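Local coordinates for protein 1-carboxybiuret hydrolase subunit AtzE (Pseudomonas sp., PDB 6C62) that hydrolyses 1-carboxybiuret to urea-1,3-dicarboxylate and ammonia, a step in the bacterial degradation of atrazine, at residues A[184-188]-A[214-219]; A[193-197]-A[227-233]; A[221-227]-A[240-246]; A[409-413]-A[435-441]. All blocks are in the same frame, centred on the assembly; numbering follows the deposited sequence. Where two conformers were deposited one is given.

How the contacts relate
Two helices, the central sheet and the loops beside them show how contact chemistry follows place in the fold. Contacts 1 and 4 are buried and almost wholly apolar: each lays the start of a helix, 216-226 or 437-449, on a strand of the central sheet, and strands 185-188 and 411-416 are neighbours there. Contact 2 is still largely buried and contact 3 only partly; both rely on carboxylates and waters, with an arginine salt bridge in contact 2 and an amide in contact 3, and they share Q227 and one water. Helix 216-226 serves both contact 1 and contact 3. R193 of contact 2 reaches Q242 of contact 3 and, by a salt bridge, E437 of contact 4.

Contact 1: residues A[184-188]-A[214-219]; sequences VWGLK and DSVEGL
W185 opens the strand and lays its indole against the start of helix 216-226. Its CG stands anti to the carbonyl carbon (chi1 -69°), which carries the ring toward the turn entering the helix. One face then covers the S215-V216 peptide, with W185 CD1 3.5 Å from S215 CA, while V216 CB sits 3.8 Å above the centroid of the six-membered ring of W185, only 8° off its normal, a CH-pi contact over the face. At the root of the side chain, W185 CB meets L219 CD1 at 3.9 Å. G186 offers its carbonyl instead of a side chain: L219 CD1 lies 3.7 Å from G186 O. At L187 it is CB that touches the same leucine, 4.0 Å from L219 CD1, and L219 CD2 turns to the backbone N of L187. The two methyl branches of L219 thus spread along three successive strand residues. The helix start is held by its own polar bonds: S215 OG, at the N-cap, accepts from G218 N at 3.1 Å and donates to a D214 carboxylate that also bonds T3. Q448 of helix 437-449 accepts from V216 N. Strand 208-213 hydrogen-bonds to strand 185-188 and leads into this helix, so helix 216-226, capped by S215, packs its apolar side on strand 185-188, the neighbour of the strand it follows, in the central mixed sheet of the amidase fold.

Contact 2: residues A[193-197]-A[227-233]; sequences RLSRR and QGPDPLD
D230 receives R197 side-on, NE and NH2 each taking one carboxylate oxygen. The salt bridge runs 2.9 Å from R197 NE to D230 OD2, on the syn lone pair, with guanidinium and carboxylate planes 60° apart. The anti lone pair of D230 OD2 takes S195 OG at 2.6 Å, and D230 OD1 also closes an Asx turn with L232 N, which meets it from the face opposite to R197 NH2. An alanine in place of D230 would probably leave the R197 guanidinium without its counter-charge and S195 OG without its acceptor, setting the arginine free to turn. S195 OG in turn accepts from R197 N at 3.2 Å, an ST turn. Farther along, R196 N points almost straight at D233 OD2 (3.1 Å, 168°), approaching from above the carboxylate plane. Waters bridge other polar atoms: one links L194 O to D233 OD2, another S195 N to G228 O. Packing completes the contact, as L232 CD1 lies over the centre of the R197 guanidinium face and L194 CD2 rests 3.9 Å from Q227 CA. Both loops lie against helix 102-109, where V102 touches S195, R197 and D230; one follows strand 185-188, the other leaves the end of helix 216-226.

Contact 3: residues A[221-227]-A[240-246]; sequences LAYDAMQ and RIQPSVP
D224 carries its CG anti to the carbonyl carbon (chi1 -74°), bringing the carboxylate alongside the loop backbone at S244 and V245, and Q227, with a like first torsion (chi1 -80°) and an extended chain, carries its amide to Q242. D224 OD1 takes two donors, S244 N at 2.9 Å on the syn side and S244 OG from above the carboxylate plane, while D224 OD2 accepts V245 N at 2.9 Å. The Q227 amide pairs with both backbone polar atoms of Q242: Q242 N donates to Q227 OE1 in a nearly straight bond (2.9 Å, 175°), and Q227 NE2 donates to Q242 O, which it meets from above the carbonyl plane. Q227 NE2 also lies over the Y223 ring face, toward its rim. The last turn of helix 216-226 and the residue just after it thereby pin the loop that leads toward strand 257-260 in this amidase fold. An alanine here instead of D224 would probably leave the amides of S244 and V245 and the S244 hydroxyl without their acceptor, with Q227 alone gripping the loop backbone by direct side-chain bonds. Y223 turns its ring edge to S244 OG, 3.5 Å from Y223 CD2, and a water joins Y223 OH to Q242 O. Apolar contact is smaller: L221 CD2 meets V245 CG2 at 3.9 Å. The Q242 side chain instead bonds R193.

Contact 4: residues A[409-413]-A[435-441]; sequences CPVVA and WNESLCL
V412 presses one methyl, CG2, on C440 CB at 3.5 Å, tighter than an ordinary van der Waals contact; with CG1 anti to the backbone N (chi1 166°), CG2 is the branch that faces the helix. The same methyl reaches L441 CD2 at 3.8 Å, so one branch of the valine touches two successive helix residues. C440 SG turns back along the strand instead, lying 3.5 Å from P410 O and 4.2 Å from P410 CB. The proline sets its ring beside the helix start: P410 CB touches E437 CG at 3.7 Å, and P410 CG lies 4.0 Å from N436 N. At E437 the carboxyl carbon, too, lies beside P410 CB, while its oxygens bond elsewhere, to R193 and to T190 N. Strand 411-413 and helix 437-441 run almost parallel, at 24° with axes 7.6 Å apart, consistent with P410 meeting E437 and V412 meeting C440, about a turn farther on. The strand is flanked in the central sheet by strands 185-188 and 426-432, with W185 and L187 touching V412 and A432 touching C440. Helix 216-226 closes on L441 through V216, L219 and Y223.

Contact 1: residues A[184-188]-A[214-219]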
loop_
_atom_site.group_PDB
_atom_site.type_symbol
_atom_site.label_atom_id
_atom_site.label_comp_id
_atom_site.label_asym_id
_atom_site.label_seq_id
_atom_site.Cartn_x
_atom_site.Cartn_y
_atom_site.Cartn_z
ATOM N N VAL A 184 -20.545 8.350 -26.645
ATOM C CA VAL A 184 -20.488 9.623 -25.979
ATOM C C VAL A 184 -19.064 9.844 -25.457
ATOM O O VAL A 184 -18.199 8.978 -25.613
ATOM C CB VAL A 184 -21.505 9.708 -24.814
ATOM C CG1 VAL A 184 -22.940 9.475 -25.306
ATOM C CG2 VAL A 184 -21.169 8.698 -23.706
ATOM N N TRP A 185 -18.830 11.028 -24.902
ATOM C CA TRP A 185 -17.514 11.422 -24.446
ATOM C C TRP A 185 -17.314 10.945 -22.996
ATOM O O TRP A 185 -18.241 10.974 -22.204
ATOM C CB TRP A 185 -17.315 12.945 -24.493
ATOM C CG TRP A 185 -17.242 13.492 -25.859
ATOM C CD1 TRP A 185 -18.302 13.863 -26.680
ATOM C CD2 TRP A 185 -16.062 13.733 -26.610
ATOM N NE1 TRP A 185 -17.823 14.324 -27.888
ATOM C CE2 TRP A 185 -16.456 14.259 -27.867
ATOM C CE3 TRP A 185 -14.709 13.516 -26.366
ATOM C CZ2 TRP A 185 -15.535 14.569 -28.862
ATOM C CZ3 TRP A 185 -13.812 13.834 -27.353
ATOM C CH2 TRP A 185 -14.222 14.364 -28.569
ATOM N N GLY A 186 -16.100 10.518 -22.662
ATOM C CA GLY A 186 -15.761 10.194 -21.282
ATOM C C GLY A 186 -14.352 10.642 -20.945
ATOM O O GLY A 186 -13.464 10.714 -21.844
ATOM N N LEU A 187 -14.147 10.947 -19.658
ATOM C CA LEU A 187 -12.881 11.308 -19.141
ATOM C C LEU A 187 -12.628 10.512 -17.873
ATOM O O LEU A 187 -13.404 10.617 -16.897
ATOM C CB LEU A 187 -12.844 12.817 -18.810
ATOM C CG LEU A 187 -11.636 13.324 -17.979
ATOM C CD1 LEU A 187 -10.347 13.177 -18.749
ATOM C CD2 LEU A 187 -11.848 14.776 -17.542
ATOM N N LYS A 188 -11.558 9.735 -17.878
ATOM C CA LYS A 188 -11.050 9.081 -16.663
ATOM C C LYS A 188 -9.839 9.881 -16.302
ATOM O O LYS A 188 -8.825 9.770 -16.977
ATOM C CB LYS A 188 -10.676 7.649 -16.941
ATOM C CG LYS A 188 -10.189 6.954 -15.679
ATOM C CD LYS A 188 -9.310 5.721 -15.905
ATOM C CE LYS A 188 -7.984 6.007 -16.546
ATOM N NZ LYS A 188 -7.128 6.791 -15.647
ATOM N N ASP A 214 -21.867 15.062 -23.418
ATOM C CA ASP A 214 -22.335 15.198 -24.794
ATOM C C ASP A 214 -21.359 15.910 -25.723
ATOM O O ASP A 214 -21.634 16.071 -26.923
ATOM C CB ASP A 214 -23.675 15.907 -24.798
ATOM C CG ASP A 214 -23.578 17.388 -24.408
ATOM O OD1 ASP A 214 -22.489 17.937 -23.999
ATOM O OD2 ASP A 214 -24.633 18.021 -24.482
ATOM N N SER A 215 -20.229 16.340 -25.187
ATOM C CA SER A 215 -19.246 17.106 -25.945
ATOM C C SER A 215 -17.967 17.152 -25.148
ATOM O O SER A 215 -17.986 16.953 -23.917
ATOM C CB SER A 215 -19.716 18.538 -26.179
ATOM O OG SER A 215 -19.971 19.148 -24.925
ATOM N N VAL A 216 -16.860 17.433 -25.829
ATOM C CA VAL A 216 -15.603 17.553 -25.114
ATOM C C VAL A 216 -15.553 18.792 -24.179
ATOM O O VAL A 216 -14.916 18.751 -23.110
ATOM C CB VAL A 216 -14.385 17.400 -26.091
ATOM C CG1 VAL A 216 -14.209 18.641 -26.923
ATOM C CG2 VAL A 216 -13.120 17.089 -25.255
ATOM N N GLU A 217 -16.256 19.869 -24.535
ATOM C CA GLU A 217 -16.399 21.035 -23.668
ATOM C C GLU A 217 -17.101 20.652 -22.387
ATOM O O GLU A 217 -16.722 21.111 -21.333
ATOM C CB GLU A 217 -17.222 22.178 -24.322
ATOM C CG GLU A 217 -16.555 22.871 -25.483
ATOM C CD GLU A 217 -16.763 22.166 -26.837
ATOM O OE1 GLU A 217 -17.280 21.006 -26.927
ATOM O OE2 GLU A 217 -16.389 22.786 -27.867
ATOM N N GLY A 218 -18.138 19.802 -22.507
ATOM C CA GLY A 218 -18.839 19.245 -21.331
ATOM C C GLY A 218 -17.893 18.557 -20.373
ATOM O O GLY A 218 -17.978 18.770 -19.171
ATOM N N LEU A 219 -16.984 17.707 -20.912
ATOM C CA LEU A 219 -15.986 17.081 -20.080
ATOM C C LEU A 219 -15.139 18.105 -19.360
ATOM O O LEU A 219 -14.965 18.020 -18.117
ATOM C CB LEU A 219 -15.089 16.159 -20.874
ATOM C CG LEU A 219 -15.640 14.931 -21.522
ATOM C CD1 LEU A 219 -14.492 14.236 -22.207
ATOM C CD2 LEU A 219 -16.380 13.993 -20.584
#

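Contact 2: residues A[193-197]-A[227-233]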
loop_
_atom_site.group_PDB
_atom_site.type_symbol
_atom_site.label_atom_id
_atom_site.label_comp_id
_atom_site.label_asym_id
_atom_site.label_seq_id
_atom_site.Cartn_x
_atom_site.Cartn_y
_atom_site.Cartn_z
ATOM N N ARG A 193 -6.691 12.356 -8.836
ATOM C CA ARG A 193 -7.074 13.708 -9.177
ATOM C C ARG A 193 -8.365 14.189 -8.487
ATOM O O ARG A 193 -8.431 15.288 -7.955
ATOM C CB ARG A 193 -7.224 13.803 -10.712
ATOM C CG ARG A 193 -7.747 15.116 -11.237
ATOM C CD ARG A 193 -6.769 16.266 -11.121
ATOM N NE ARG A 193 -5.774 16.206 -12.196
ATOM C CZ ARG A 193 -4.833 17.141 -12.404
ATOM N NH1 ARG A 193 -3.998 17.021 -13.423
ATOM N NH2 ARG A 193 -4.692 18.138 -11.582
ATOM N N LEU A 194 -9.434 13.389 -8.645
ATOM C CA LEU A 194 -10.752 13.749 -8.182
ATOM C C LEU A 194 -11.136 12.954 -6.925
ATOM O O LEU A 194 -10.952 11.715 -6.838
ATOM C CB LEU A 194 -11.779 13.545 -9.284
ATOM C CG LEU A 194 -11.718 14.358 -10.534
ATOM C CD1 LEU A 194 -12.975 14.147 -11.359
ATOM C CD2 LEU A 194 -11.587 15.860 -10.250
ATOM N N SER A 195 -11.666 13.689 -5.949
ATOM C CA SER A 195 -11.963 13.130 -4.612
ATOM C C SER A 195 -12.980 12.010 -4.699
ATOM O O SER A 195 -14.023 12.137 -5.399
ATOM C CB SER A 195 -12.527 14.191 -3.699
ATOM O OG SER A 195 -12.927 13.577 -2.470
ATOM N N ARG A 196 -12.705 10.944 -4.001
ATOM C CA ARG A 196 -13.598 9.779 -3.997
ATOM C C ARG A 196 -14.530 9.789 -2.766
ATOM O O ARG A 196 -15.308 8.884 -2.588
ATOM C CB ARG A 196 -12.761 8.487 -3.990
ATOM C CG ARG A 196 -11.960 8.370 -5.245
ATOM C CD ARG A 196 -11.186 7.061 -5.391
ATOM N NE ARG A 196 -10.438 6.633 -4.206
ATOM C CZ ARG A 196 -9.642 5.573 -4.180
ATOM N NH1 ARG A 196 -9.441 4.830 -5.283
ATOM N NH2 ARG A 196 -9.027 5.249 -3.079
ATOM N N ARG A 197 -14.439 10.823 -1.942
ATOM C CA ARG A 197 -15.191 10.884 -0.699
ATOM C C ARG A 197 -16.728 10.972 -0.926
ATOM O O ARG A 197 -17.226 11.733 -1.756
ATOM C CB ARG A 197 -14.686 12.074 0.130
ATOM C CG ARG A 197 -15.411 12.185 1.475
ATOM C CD ARG A 197 -14.631 12.958 2.494
ATOM N NE ARG A 197 -14.323 14.337 2.073
ATOM C CZ ARG A 197 -14.998 15.425 2.459
ATOM N NH1 ARG A 197 -16.041 15.312 3.237
ATOM N NH2 ARG A 197 -14.585 16.659 2.093
ATOM N N GLN A 227 -12.471 19.651 -9.699
ATOM C CA GLN A 227 -11.065 19.612 -9.278
ATOM C C GLN A 227 -10.824 20.288 -7.943
ATOM O O GLN A 227 -11.534 21.225 -7.597
ATOM C CB GLN A 227 -10.194 20.335 -10.282
ATOM C CG GLN A 227 -9.812 19.571 -11.538
ATOM C CD GLN A 227 -8.697 20.310 -12.267
ATOM O OE1 GLN A 227 -7.634 20.468 -11.711
ATOM N NE2 GLN A 227 -8.958 20.771 -13.501
ATOM N N GLY A 228 -9.818 19.818 -7.207
ATOM C CA GLY A 228 -9.411 20.472 -5.979
ATOM C C GLY A 228 -9.005 19.447 -4.937
ATOM O O GLY A 228 -9.614 18.364 -4.859
ATOM N N PRO A 229 -8.028 19.799 -4.098
ATOM C CA PRO A 229 -7.646 18.918 -2.989
ATOM C C PRO A 229 -8.787 18.653 -2.036
ATOM O O PRO A 229 -9.716 19.427 -1.958
ATOM C CB PRO A 229 -6.521 19.674 -2.266
ATOM C CG PRO A 229 -6.650 21.083 -2.709
ATOM C CD PRO A 229 -7.349 21.123 -4.026
ATOM N N ASP A 230 -8.753 17.494 -1.396
ATOM C CA ASP A 230 -9.684 17.138 -0.370
ATOM C C ASP A 230 -8.876 16.377 0.685
ATOM O O ASP A 230 -8.660 15.139 0.567
ATOM C CB ASP A 230 -10.755 16.241 -0.958
ATOM C CG ASP A 230 -11.796 15.823 0.076
ATOM O OD1 ASP A 230 -11.697 16.283 1.242
ATOM O OD2 ASP A 230 -12.719 15.040 -0.290
ATOM N N PRO A 231 -8.386 17.098 1.714
ATOM C CA PRO A 231 -7.590 16.439 2.791
ATOM C C PRO A 231 -8.348 15.324 3.517
ATOM O O PRO A 231 -7.719 14.529 4.155
ATOM C CB PRO A 231 -7.290 17.599 3.773
ATOM C CG PRO A 231 -8.228 18.706 3.424
ATOM C CD PRO A 231 -8.521 18.559 1.929
ATOM N N LEU A 232 -9.674 15.284 3.477
ATOM C CA LEU A 232 -10.389 14.172 4.084
ATOM C C LEU A 232 -10.453 12.928 3.186
ATOM O O LEU A 232 -11.013 11.969 3.593
ATOM C CB LEU A 232 -11.795 14.581 4.503
ATOM C CG LEU A 232 -11.882 15.748 5.508
ATOM C CD1 LEU A 232 -13.325 16.130 5.791
ATOM C CD2 LEU A 232 -11.192 15.382 6.807
ATOM N N ASP A 233 -9.903 12.962 1.959
ATOM C CA ASP A 233 -9.991 11.830 1.040
ATOM C C ASP A 233 -8.614 11.149 0.966
ATOM O O ASP A 233 -7.672 11.730 0.450
ATOM C CB ASP A 233 -10.410 12.289 -0.364
ATOM C CG ASP A 233 -10.499 11.125 -1.350
ATOM O OD1 ASP A 233 -11.054 10.072 -0.948
ATOM O OD2 ASP A 233 -10.051 11.251 -2.519
HETATM O O HOH W 1 -6.315 19.235 -9.705
HETATM O O HOH W 2 -8.342 17.767 -8.409
HETATM O O HOH W 3 -8.888 10.793 -4.952
HETATM O O HOH W 4 -11.512 16.669 -6.636
HETATM O O HOH W 5 -10.067 7.910 -1.449
#

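Contact 3: residues A[221-227]-A[240-246]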
loop_
_atom_site.group_PDB
_atom_site.type_symbol
_atom_site.label_atom_id
_atom_site.label_comp_id
_atom_site.label_asym_id
_atom_site.label_seq_id
_atom_site.Cartn_x
_atom_site.Cartn_y
_atom_site.Cartn_z
ATOM N N LEU A 221 -15.523 21.371 -18.734
ATOM C CA LEU A 221 -16.243 22.242 -17.772
ATOM C C LEU A 221 -16.532 21.486 -16.476
ATOM O O LEU A 221 -16.362 22.048 -15.407
ATOM C CB LEU A 221 -17.602 22.757 -18.334
ATOM C CG LEU A 221 -17.462 23.809 -19.435
ATOM C CD1 LEU A 221 -18.714 23.852 -20.249
ATOM C CD2 LEU A 221 -17.169 25.167 -18.884
ATOM N N ALA A 222 -16.958 20.215 -16.598
ATOM C CA ALA A 222 -17.342 19.426 -15.419
ATOM C C ALA A 222 -16.089 19.070 -14.620
ATOM O O ALA A 222 -16.053 19.184 -13.406
ATOM C CB ALA A 222 -18.083 18.193 -15.866
ATOM N N TYR A 223 -15.058 18.638 -15.342
ATOM C CA TYR A 223 -13.740 18.356 -14.749
ATOM C C TYR A 223 -13.201 19.573 -13.989
ATOM O O TYR A 223 -12.857 19.464 -12.822
ATOM C CB TYR A 223 -12.782 17.889 -15.823
ATOM C CG TYR A 223 -11.337 17.788 -15.438
ATOM C CD1 TYR A 223 -10.943 17.043 -14.353
ATOM C CD2 TYR A 223 -10.360 18.466 -16.151
ATOM C CE1 TYR A 223 -9.586 16.955 -13.989
ATOM C CE2 TYR A 223 -9.013 18.340 -15.863
ATOM C CZ TYR A 223 -8.633 17.600 -14.732
ATOM O OH TYR A 223 -7.329 17.526 -14.375
ATOM N N ASP A 224 -13.188 20.741 -14.602
ATOM C CA ASP A 224 -12.738 21.969 -13.857
ATOM C C ASP A 224 -13.544 22.286 -12.597
ATOM O O ASP A 224 -12.970 22.522 -11.533
ATOM C CB ASP A 224 -12.679 23.191 -14.760
ATOM C CG ASP A 224 -11.460 23.149 -15.739
ATOM O OD1 ASP A 224 -10.709 22.072 -15.818
ATOM O OD2 ASP A 224 -11.295 24.179 -16.475
ATOM N N ALA A 225 -14.851 22.119 -12.679
ATOM C CA ALA A 225 -15.721 22.306 -11.528
ATOM C C ALA A 225 -15.444 21.351 -10.362
ATOM O O ALA A 225 -15.601 21.745 -9.181
ATOM C CB ALA A 225 -17.186 22.188 -11.983
ATOM N N MET A 226 -15.033 20.130 -10.695
ATOM C CA MET A 226 -14.842 19.061 -9.719
ATOM C C MET A 226 -13.411 18.989 -9.070
ATOM O O MET A 226 -13.196 18.373 -8.051
ATOM C CB MET A 226 -15.153 17.745 -10.426
ATOM C CG MET A 226 -16.627 17.601 -10.662
ATOM S SD MET A 226 -17.075 15.899 -11.149
ATOM C CE MET A 226 -16.359 15.816 -12.772
ATOM N N GLN A 227 -12.471 19.651 -9.699
ATOM C CA GLN A 227 -11.065 19.612 -9.278
ATOM C C GLN A 227 -10.824 20.288 -7.943
ATOM O O GLN A 227 -11.534 21.225 -7.597
ATOM C CB GLN A 227 -10.194 20.335 -10.282
ATOM C CG GLN A 227 -9.812 19.571 -11.538
ATOM C CD GLN A 227 -8.697 20.310 -12.267
ATOM O OE1 GLN A 227 -7.634 20.468 -11.711
ATOM N NE2 GLN A 227 -8.958 20.771 -13.501
ATOM N N ARG A 240 -3.370 21.162 -6.215
ATOM C CA ARG A 240 -4.018 22.381 -6.700
ATOM C C ARG A 240 -4.852 22.135 -7.946
ATOM O O ARG A 240 -4.733 21.101 -8.583
ATOM C CB ARG A 240 -2.970 23.447 -6.988
ATOM C CG ARG A 240 -2.149 23.162 -8.237
ATOM C CD ARG A 240 -1.147 24.290 -8.570
ATOM N NE ARG A 240 -0.259 23.874 -9.645
ATOM C CZ ARG A 240 0.788 23.062 -9.475
ATOM N NH1 ARG A 240 1.101 22.599 -8.286
ATOM N NH2 ARG A 240 1.525 22.709 -10.513
ATOM N N ILE A 241 -5.678 23.120 -8.277
ATOM C CA ILE A 241 -6.485 23.102 -9.469
ATOM C C ILE A 241 -5.644 23.466 -10.698
ATOM O O ILE A 241 -4.876 24.410 -10.642
ATOM C CB ILE A 241 -7.653 24.103 -9.294
ATOM C CG1 ILE A 241 -8.520 23.663 -8.093
ATOM C CG2 ILE A 241 -8.444 24.212 -10.565
ATOM C CD1 ILE A 241 -9.726 24.554 -7.849
ATOM N N GLN A 242 -5.767 22.695 -11.784
ATOM C CA GLN A 242 -5.078 22.941 -13.053
ATOM C C GLN A 242 -6.162 23.038 -14.140
ATOM O O GLN A 242 -6.582 22.006 -14.719
ATOM C CB GLN A 242 -4.111 21.795 -13.378
ATOM C CG GLN A 242 -2.934 21.619 -12.409
ATOM C CD GLN A 242 -2.016 20.472 -12.848
ATOM O OE1 GLN A 242 -2.383 19.289 -12.787
ATOM N NE2 GLN A 242 -0.835 20.818 -13.294
ATOM N N PRO A 243 -6.666 24.256 -14.393
ATOM C CA PRO A 243 -7.857 24.350 -15.280
ATOM C C PRO A 243 -7.581 23.881 -16.715
ATOM O O PRO A 243 -6.570 24.176 -17.260
ATOM C CB PRO A 243 -8.241 25.842 -15.221
ATOM C CG PRO A 243 -7.601 26.371 -13.965
ATOM C CD PRO A 243 -6.323 25.577 -13.791
ATOM N N SER A 244 -8.489 23.103 -17.286
ATOM C CA SER A 244 -8.390 22.655 -18.663
ATOM C C SER A 244 -9.178 23.521 -19.658
ATOM O O SER A 244 -8.806 23.595 -20.841
ATOM C CB SER A 244 -8.904 21.220 -18.756
ATOM O OG SER A 244 -10.323 21.168 -18.420
ATOM N N VAL A 245 -10.247 24.174 -19.208
ATOM C CA VAL A 245 -11.121 24.923 -20.110
ATOM C C VAL A 245 -10.379 26.034 -20.880
ATOM O O VAL A 245 -10.558 26.112 -22.066
ATOM C CB VAL A 245 -12.375 25.488 -19.399
ATOM C CG1 VAL A 245 -13.143 26.525 -20.278
ATOM C CG2 VAL A 245 -13.318 24.327 -19.034
ATOM N N PRO A 246 -9.506 26.825 -20.218
ATOM C CA PRO A 246 -8.824 27.912 -20.943
ATOM C C PRO A 246 -7.933 27.476 -22.087
ATOM O O PRO A 246 -7.681 28.264 -22.988
ATOM C CB PRO A 246 -7.970 28.584 -19.843
ATOM C CG PRO A 246 -8.629 28.263 -18.564
ATOM C CD PRO A 246 -9.247 26.902 -18.778
HETATM O O HOH W 6 -5.880 19.368 -15.624
HETATM O O HOH W 1 -6.315 19.235 -9.705
#

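Contact 4: residues A[409-413]-A[435-441]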
loop_
_atom_site.group_PDB
_atom_site.type_symbol
_atom_site.label_atom_id
_atom_site.label_comp_id
_atom_site.label_asym_id
_atom_site.label_seq_id
_atom_site.Cartn_x
_atom_site.Cartn_y
_atom_site.Cartn_z
ATOM N N CYS A 409 -3.001 6.609 -15.716
ATOM C CA CYS A 409 -2.843 7.671 -16.698
ATOM C C CYS A 409 -4.206 8.244 -17.080
ATOM O O CYS A 409 -5.152 7.489 -17.239
ATOM C CB CYS A 409 -2.206 7.110 -17.978
ATOM S SG CYS A 409 -0.538 6.514 -17.809
ATOM N N PRO A 410 -4.313 9.543 -17.291
ATOM C CA PRO A 410 -5.592 10.077 -17.716
ATOM C C PRO A 410 -5.940 9.716 -19.168
ATOM O O PRO A 410 -5.046 9.532 -19.999
ATOM C CB PRO A 410 -5.415 11.604 -17.547
ATOM C CG PRO A 410 -3.959 11.822 -17.781
ATOM C CD PRO A 410 -3.293 10.582 -17.172
ATOM N N VAL A 411 -7.251 9.606 -19.459
ATOM C CA VAL A 411 -7.753 9.159 -20.768
ATOM C C VAL A 411 -9.004 9.891 -21.107
ATOM O O VAL A 411 -9.871 9.982 -20.259
ATOM C CB VAL A 411 -8.117 7.642 -20.783
ATOM C CG1 VAL A 411 -8.695 7.210 -22.138
ATOM C CG2 VAL A 411 -6.943 6.786 -20.415
ATOM N N VAL A 412 -9.084 10.436 -22.326
ATOM C CA VAL A 412 -10.381 10.884 -22.913
ATOM C C VAL A 412 -10.788 9.797 -23.884
ATOM O O VAL A 412 -9.984 9.336 -24.736
ATOM C CB VAL A 412 -10.262 12.202 -23.633
ATOM C CG1 VAL A 412 -11.465 12.508 -24.529
ATOM C CG2 VAL A 412 -10.125 13.314 -22.650
ATOM N N ALA A 413 -12.030 9.384 -23.740
ATOM C CA ALA A 413 -12.672 8.448 -24.651
ATOM C C ALA A 413 -13.548 9.244 -25.641
ATOM O O ALA A 413 -14.503 9.904 -25.261
ATOM C CB ALA A 413 -13.496 7.422 -23.924
ATOM N N TRP A 435 -1.279 13.369 -14.751
ATOM C CA TRP A 435 -1.480 14.824 -14.537
ATOM C C TRP A 435 -1.655 15.655 -15.808
ATOM O O TRP A 435 -1.841 16.870 -15.715
ATOM C CB TRP A 435 -0.462 15.450 -13.548
ATOM C CG TRP A 435 -0.273 14.584 -12.337
ATOM C CD1 TRP A 435 0.859 13.975 -11.958
ATOM C CD2 TRP A 435 -1.260 14.259 -11.353
ATOM N NE1 TRP A 435 0.680 13.317 -10.793
ATOM C CE2 TRP A 435 -0.638 13.436 -10.410
ATOM C CE3 TRP A 435 -2.610 14.590 -11.187
ATOM C CZ2 TRP A 435 -1.308 12.905 -9.319
ATOM C CZ3 TRP A 435 -3.293 14.054 -10.099
ATOM C CH2 TRP A 435 -2.628 13.240 -9.161
ATOM N N ASN A 436 -1.697 15.008 -16.951
ATOM C CA ASN A 436 -1.769 15.723 -18.229
ATOM C C ASN A 436 -3.138 15.576 -18.893
ATOM O O ASN A 436 -3.241 15.561 -20.127
ATOM C CB ASN A 436 -0.663 15.204 -19.187
ATOM C CG ASN A 436 0.701 15.769 -18.874
ATOM O OD1 ASN A 436 0.834 16.609 -18.037
ATOM N ND2 ASN A 436 1.715 15.305 -19.577
ATOM N N GLU A 437 -4.202 15.575 -18.088
ATOM C CA GLU A 437 -5.592 15.588 -18.595
ATOM C C GLU A 437 -5.798 16.645 -19.690
ATOM O O GLU A 437 -6.505 16.367 -20.655
ATOM C CB GLU A 437 -6.591 15.945 -17.507
ATOM C CG GLU A 437 -6.900 14.867 -16.468
ATOM C CD GLU A 437 -5.897 14.751 -15.302
ATOM O OE1 GLU A 437 -4.705 15.181 -15.400
ATOM O OE2 GLU A 437 -6.296 14.164 -14.284
ATOM N N SER A 438 -5.231 17.838 -19.549
ATOM C CA SER A 438 -5.489 18.886 -20.558
ATOM C C SER A 438 -4.921 18.543 -21.934
ATOM O O SER A 438 -5.507 18.970 -22.924
ATOM C CB SER A 438 -5.100 20.292 -20.067
ATOM O OG SER A 438 -3.727 20.341 -20.037
ATOM N N LEU A 439 -3.885 17.699 -22.033
ATOM C CA LEU A 439 -3.453 17.164 -23.354
ATOM C C LEU A 439 -4.485 16.249 -23.972
ATOM O O LEU A 439 -4.752 16.313 -25.161
ATOM C CB LEU A 439 -2.103 16.433 -23.286
ATOM C CG LEU A 439 -0.906 17.299 -22.842
ATOM C CD1 LEU A 439 0.403 16.520 -22.922
ATOM C CD2 LEU A 439 -0.801 18.490 -23.775
ATOM N N CYS A 440 -5.023 15.329 -23.177
ATOM C CA CYS A 440 -6.084 14.424 -23.661
ATOM C C CYS A 440 -7.256 15.262 -24.191
ATOM O O CYS A 440 -7.840 14.961 -25.246
ATOM C CB CYS A 440 -6.661 13.581 -22.529
ATOM S SG CYS A 440 -5.516 12.618 -21.570
ATOM N N LEU A 441 -7.615 16.286 -23.431
ATOM C CA LEU A 441 -8.764 17.129 -23.795
ATOM C C LEU A 441 -8.495 17.965 -25.023
ATOM O O LEU A 441 -9.389 18.107 -25.890
ATOM C CB LEU A 441 -9.217 17.978 -22.610
ATOM C CG LEU A 441 -9.835 17.174 -21.445
ATOM C CD1 LEU A 441 -9.719 17.947 -20.110
ATOM C CD2 LEU A 441 -11.287 16.871 -21.792
#